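Local coordinates for cyanophage-like gp41-1 intein (Metagenome, PDB 6QAZ), which is a naturally split intein that probably excises itself from a precursor protein and joins the flanking exteins by protein splicing, at residues E83-K95 against N116-N128. Numbering follows the deposited sequence.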
loop_
_atom_site.group_PDB
_atom_site.type_symbol
_atom_site.label_atom_id
_atom_site.label_comp_id
_atom_site.label_asym_id
_atom_site.label_seq_id
_atom_site.Cartn_x
_atom_site.Cartn_y
_atom_site.Cartn_z
ATOM N N GLU A 83 11.111 11.466 1.563
ATOM C CA GLU A 83 11.248 12.157 0.281
ATOM C C GLU A 83 12.649 11.909 -0.287
ATOM O O GLU A 83 13.659 11.940 0.447
ATOM C CB GLU A 83 10.940 13.640 0.470
ATOM C CG GLU A 83 9.539 13.885 1.016
ATOM C CD GLU A 83 9.328 15.146 1.847
ATOM O OE1 GLU A 83 10.086 16.150 1.651
ATOM O OE2 GLU A 83 8.441 15.067 2.770
ATOM N N GLY A 84 12.691 11.690 -1.588
ATOM C CA GLY A 84 13.920 11.454 -2.328
ATOM C C GLY A 84 14.256 10.004 -2.497
ATOM O O GLY A 84 15.121 9.684 -3.325
ATOM N N MET A 85 13.639 9.130 -1.697
ATOM C CA MET A 85 13.712 7.678 -1.946
ATOM C C MET A 85 12.726 7.334 -3.036
ATOM O O MET A 85 11.889 8.158 -3.373
ATOM C CB MET A 85 13.407 6.912 -0.662
ATOM C CG MET A 85 14.476 7.133 0.388
ATOM S SD MET A 85 14.059 6.213 1.867
ATOM C CE MET A 85 15.469 6.577 2.893
ATOM N N CYS A 86 12.866 6.164 -3.640
ATOM C CA CYS A 86 11.994 5.740 -4.727
ATOM C C CYS A 86 11.148 4.536 -4.322
ATOM O O CYS A 86 11.613 3.616 -3.653
ATOM C CB CYS A 86 12.793 5.326 -5.939
ATOM S SG CYS A 86 13.691 6.721 -6.679
ATOM N N LEU A 87 9.903 4.565 -4.786
ATOM C CA LEU A 87 8.999 3.420 -4.743
ATOM C C LEU A 87 8.857 2.847 -6.145
ATOM O O LEU A 87 9.213 3.476 -7.117
ATOM C CB LEU A 87 7.641 3.800 -4.156
ATOM C CG LEU A 87 7.662 4.371 -2.746
ATOM C CD1 LEU A 87 6.255 4.567 -2.220
ATOM C CD2 LEU A 87 8.466 3.498 -1.792
ATOM N N TYR A 88 8.286 1.657 -6.231
ATOM C CA TYR A 88 7.975 1.033 -7.519
ATOM C C TYR A 88 6.532 1.312 -7.872
ATOM O O TYR A 88 5.640 1.164 -7.026
ATOM C CB TYR A 88 8.201 -0.474 -7.444
ATOM C CG TYR A 88 9.629 -0.880 -7.177
ATOM C CD1 TYR A 88 10.545 -0.984 -8.203
ATOM C CD2 TYR A 88 10.069 -1.139 -5.891
ATOM C CE1 TYR A 88 11.858 -1.363 -7.948
ATOM C CE2 TYR A 88 11.372 -1.509 -5.616
ATOM C CZ TYR A 88 12.276 -1.626 -6.650
ATOM O OH TYR A 88 13.580 -1.936 -6.355
ATOM N N VAL A 89 6.295 1.647 -9.134
ATOM C CA VAL A 89 4.932 1.821 -9.655
ATOM C C VAL A 89 4.701 0.772 -10.714
ATOM O O VAL A 89 5.617 0.137 -11.210
ATOM C CB VAL A 89 4.675 3.237 -10.188
ATOM C CG1 VAL A 89 4.898 4.247 -9.094
ATOM C CG2 VAL A 89 5.446 3.553 -11.449
ATOM N N LYS A 90 3.464 0.585 -11.091
ATOM C CA LYS A 90 3.175 -0.484 -12.055
ATOM C C LYS A 90 3.889 -0.129 -13.348
ATOM O O LYS A 90 3.799 0.987 -13.800
ATOM C CB LYS A 90 1.682 -0.727 -12.196
ATOM C CG LYS A 90 1.302 -1.989 -12.947
ATOM C CD LYS A 90 -0.209 -2.251 -12.953
ATOM C CE LYS A 90 -0.616 -3.220 -14.037
ATOM N NZ LYS A 90 -2.083 -3.209 -14.233
ATOM N N GLU A 91 4.587 -1.029 -14.044
ATOM C CA GLU A 91 5.189 -2.296 -13.681
ATOM C C GLU A 91 6.692 -2.121 -13.398
ATOM O O GLU A 91 7.579 -2.022 -14.316
ATOM C CB GLU A 91 5.093 -3.297 -14.823
ATOM C CG GLU A 91 5.195 -4.741 -14.369
ATOM C CD GLU A 91 4.156 -5.107 -13.315
ATOM O OE1 GLU A 91 2.972 -4.949 -13.574
ATOM O OE2 GLU A 91 4.544 -5.488 -12.252
ATOM N N MET A 92 6.979 -2.239 -12.133
ATOM C CA MET A 92 8.299 -2.145 -11.495
ATOM C C MET A 92 9.115 -0.970 -12.027
ATOM O O MET A 92 10.298 -1.115 -12.175
ATOM C CB MET A 92 9.019 -3.475 -11.655
ATOM C CG MET A 92 8.334 -4.601 -10.914
ATOM S SD MET A 92 8.236 -4.269 -9.180
ATOM C CE MET A 92 9.913 -4.476 -8.607
ATOM N N MET A 93 8.497 0.190 -12.182
ATOM C CA MET A 93 9.223 1.422 -12.569
ATOM C C MET A 93 9.552 2.243 -11.311
ATOM O O MET A 93 8.636 2.459 -10.548
ATOM C CB MET A 93 8.391 2.289 -13.530
ATOM C CG MET A 93 8.029 1.576 -14.809
ATOM S SD MET A 93 9.459 1.143 -15.834
ATOM C CE MET A 93 9.920 2.773 -16.419
ATOM N N LEU A 94 10.780 2.697 -11.092
ATOM C CA LEU A 94 11.104 3.477 -9.895
ATOM C C LEU A 94 10.616 4.903 -10.057
ATOM O O LEU A 94 10.835 5.516 -11.105
ATOM C CB LEU A 94 12.609 3.447 -9.726
ATOM C CG LEU A 94 13.151 2.132 -9.200
ATOM C CD1 LEU A 94 14.634 1.990 -9.496
ATOM C CD2 LEU A 94 12.859 1.971 -7.711
ATOM N N LYS A 95 9.994 5.435 -9.025
ATOM C CA LYS A 95 9.539 6.828 -8.997
ATOM C C LYS A 95 9.881 7.445 -7.660
ATOM O O LYS A 95 9.639 6.847 -6.595
ATOM C CB LYS A 95 8.040 6.931 -9.265
ATOM C CG LYS A 95 7.634 6.543 -10.674
ATOM C CD LYS A 95 8.116 7.493 -11.746
ATOM C CE LYS A 95 7.845 6.978 -13.130
ATOM N NZ LYS A 95 8.354 7.922 -14.136
ATOM N N ASN A 116 4.350 -13.249 -2.380
ATOM C CA ASN A 116 5.349 -12.272 -1.927
ATOM C C ASN A 116 4.779 -11.209 -0.999
ATOM O O ASN A 116 5.537 -10.317 -0.601
ATOM C CB ASN A 116 6.052 -11.644 -3.124
ATOM C CG ASN A 116 5.181 -10.735 -3.965
ATOM O OD1 ASN A 116 3.995 -10.526 -3.693
ATOM N ND2 ASN A 116 5.775 -10.209 -5.015
ATOM N N HIS A 117 3.513 -11.291 -0.644
ATOM C CA HIS A 117 2.892 -10.341 0.316
ATOM C C HIS A 117 2.801 -8.921 -0.241
ATOM O O HIS A 117 2.545 -8.013 0.547
ATOM C CB HIS A 117 3.585 -10.313 1.673
ATOM C CG HIS A 117 3.626 -11.610 2.296
ATOM N ND1 HIS A 117 2.540 -12.352 2.601
ATOM C CD2 HIS A 117 4.673 -12.313 2.671
ATOM C CE1 HIS A 117 2.925 -13.511 3.160
ATOM N NE2 HIS A 117 4.227 -13.488 3.225
ATOM N N LEU A 118 2.932 -8.745 -1.538
ATOM C CA LEU A 118 2.838 -7.412 -2.145
ATOM C C LEU A 118 1.549 -7.277 -2.953
ATOM O O LEU A 118 0.945 -8.282 -3.396
ATOM C CB LEU A 118 4.037 -7.135 -3.061
ATOM C CG LEU A 118 5.424 -7.393 -2.463
ATOM C CD1 LEU A 118 6.503 -7.006 -3.460
ATOM C CD2 LEU A 118 5.606 -6.662 -1.150
ATOM N N PHE A 119 1.177 -6.044 -3.226
ATOM C CA PHE A 119 0.123 -5.753 -4.190
ATOM C C PHE A 119 0.260 -4.303 -4.624
ATOM O O PHE A 119 0.781 -3.455 -3.882
ATOM C CB PHE A 119 -1.288 -6.048 -3.658
ATOM C CG PHE A 119 -1.681 -5.390 -2.360
ATOM C CD1 PHE A 119 -2.218 -4.125 -2.309
ATOM C CD2 PHE A 119 -1.549 -6.073 -1.193
ATOM C CE1 PHE A 119 -2.605 -3.559 -1.115
ATOM C CE2 PHE A 119 -1.974 -5.519 -0.006
ATOM C CZ PHE A 119 -2.459 -4.235 0.044
ATOM N N TYR A 120 -0.241 -4.001 -5.811
ATOM C CA TYR A 120 -0.322 -2.611 -6.256
ATOM C C TYR A 120 -1.526 -1.927 -5.607
ATOM O O TYR A 120 -2.652 -2.430 -5.620
ATOM C CB TYR A 120 -0.457 -2.556 -7.783
ATOM C CG TYR A 120 0.836 -2.888 -8.513
ATOM C CD1 TYR A 120 1.916 -2.031 -8.462
ATOM C CD2 TYR A 120 1.006 -4.061 -9.238
ATOM C CE1 TYR A 120 3.112 -2.284 -9.104
ATOM C CE2 TYR A 120 2.215 -4.327 -9.906
ATOM C CZ TYR A 120 3.263 -3.431 -9.825
ATOM O OH TYR A 120 4.478 -3.621 -10.464
ATOM N N ALA A 121 -1.280 -0.757 -5.064
ATOM C CA ALA A 121 -2.266 0.054 -4.334
ATOM C C ALA A 121 -2.203 1.439 -4.952
ATOM O O ALA A 121 -1.144 2.083 -4.888
ATOM C CB ALA A 121 -1.931 0.052 -2.865
ATOM N N ASN A 122 -3.262 1.865 -5.611
ATOM C CA ASN A 122 -3.193 3.108 -6.437
ATOM C C ASN A 122 -2.004 3.040 -7.402
ATOM O O ASN A 122 -1.356 4.060 -7.675
ATOM C CB ASN A 122 -3.143 4.348 -5.582
ATOM C CG ASN A 122 -4.316 4.486 -4.658
ATOM O OD1 ASN A 122 -5.388 3.923 -4.876
ATOM N ND2 ASN A 122 -4.145 5.255 -3.631
ATOM N N ASP A 123 -1.710 1.855 -7.919
ATOM C CA ASP A 123 -0.633 1.637 -8.906
ATOM C C ASP A 123 0.765 1.790 -8.301
ATOM O O ASP A 123 1.735 1.815 -9.051
ATOM C CB ASP A 123 -0.790 2.477 -10.156
ATOM C CG ASP A 123 -2.005 2.159 -10.959
ATOM O OD1 ASP A 123 -2.317 0.983 -11.070
ATOM O OD2 ASP A 123 -2.601 3.089 -11.539
ATOM N N ILE A 124 0.871 1.813 -6.973
ATOM C CA ILE A 124 2.150 1.836 -6.246
ATOM C C ILE A 124 2.332 0.459 -5.620
ATOM O O ILE A 124 1.447 -0.033 -4.944
ATOM C CB ILE A 124 2.150 2.925 -5.162
ATOM C CG1 ILE A 124 1.901 4.306 -5.773
ATOM C CG2 ILE A 124 3.441 2.875 -4.371
ATOM C CD1 ILE A 124 1.726 5.409 -4.764
ATOM N N LEU A 125 3.500 -0.155 -5.806
ATOM C CA LEU A 125 3.735 -1.467 -5.191
ATOM C C LEU A 125 3.907 -1.284 -3.694
ATOM O O LEU A 125 4.760 -0.506 -3.217
ATOM C CB LEU A 125 4.962 -2.113 -5.811
ATOM C CG LEU A 125 5.145 -3.589 -5.473
ATOM C CD1 LEU A 125 4.017 -4.465 -5.997
ATOM C CD2 LEU A 125 6.471 -4.067 -6.056
ATOM N N THR A 126 3.107 -1.995 -2.921
ATOM C CA THR A 126 3.142 -1.904 -1.466
ATOM C C THR A 126 3.171 -3.293 -0.860
ATOM O O THR A 126 2.843 -4.283 -1.522
ATOM C CB THR A 126 1.994 -1.048 -0.938
ATOM O OG1 THR A 126 2.275 -0.661 0.412
ATOM C CG2 THR A 126 0.661 -1.748 -0.933
ATOM N N HIS A 127 3.618 -3.371 0.382
ATOM C CA HIS A 127 3.518 -4.607 1.146
ATOM C C HIS A 127 2.156 -4.651 1.798
ATOM O O HIS A 127 1.564 -3.586 2.074
ATOM C CB HIS A 127 4.665 -4.624 2.139
ATOM C CG HIS A 127 4.839 -5.878 2.859
ATOM N ND1 HIS A 127 4.058 -6.283 3.912
ATOM C CD2 HIS A 127 5.738 -6.850 2.657
ATOM C CE1 HIS A 127 4.513 -7.473 4.324
ATOM N NE2 HIS A 127 5.545 -7.814 3.608
ATOM N N ASN A 128 1.651 -5.832 2.048
ATOM C CA ASN A 128 0.379 -5.933 2.761
ATOM C C ASN A 128 0.471 -5.229 4.098
ATOM O O ASN A 128 -0.543 -4.663 4.550
ATOM C CB ASN A 128 -0.179 -7.353 2.751
ATOM C CG ASN A 128 0.626 -8.491 3.374
ATOM O OD1 ASN A 128 0.444 -9.644 2.972
ATOM N ND2 ASN A 128 1.444 -8.226 4.369
ATOM O OXT ASN A 128 1.589 -5.256 4.692
HETATM O O HOH W 1 7.352 0.348 -3.880
#
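The Tyr120 ring is sandwiched between Lys90 and Leu125. Lys90 CB lies over one face, 3.9 Å from the ring centroid of Tyr120, in a CH-pi contact displaced toward the rim. Leu125 CD1 covers the centre of the opposite face. Glu91 OE2 sits at the edge, in the ring plane, with the carboxylate turned 82° to the ring. Tyr120 OH donates to Glu91 OE2 over 2.6 Å and meets it from above the carboxylate plane. The Glu91 chain bends at chi2, which folds the carboxylate back to the phenol. Met92 N gives Tyr120 OH a weak hydrogen bond of 3.3 Å. The hydroxyl thus donates to Glu91 and accepts, weakly, from the next residue of the turn. Lys90 CG is anti to the backbone N (chi1 -168°). The extended chain crosses the ring with CB and CG, then leads away to a hydrogen bond from NZ to Gln12 OE1. The other methyl of Leu125, CD2, touches Met92 SD at 3.6 Å.

Two backbone bonds join the hairpins. Leu125 N donates to Tyr88 O at 2.8 Å, and Lys90 N to Asp123 O at 2.9 Å. A water bridges Tyr88 N and Leu125 O where the strands diverge. Deeper in, Leu87 CD1 packs on Ile124 CG2 at 3.9 Å.

The hairpins 86-95 and 118-127 thus meet through a single bridge, Val89 with Ile124, and strands 86-89 and 124-127 run at 107°. The first closes with a cis peptide before Glu91 and a G1 bulge at Met92 and Met93 opposite Val89, the second with a type I' turn. Such packing fits the all-beta HINT fold of inteins, with the C-terminal hairpin leading to the terminal Asn128.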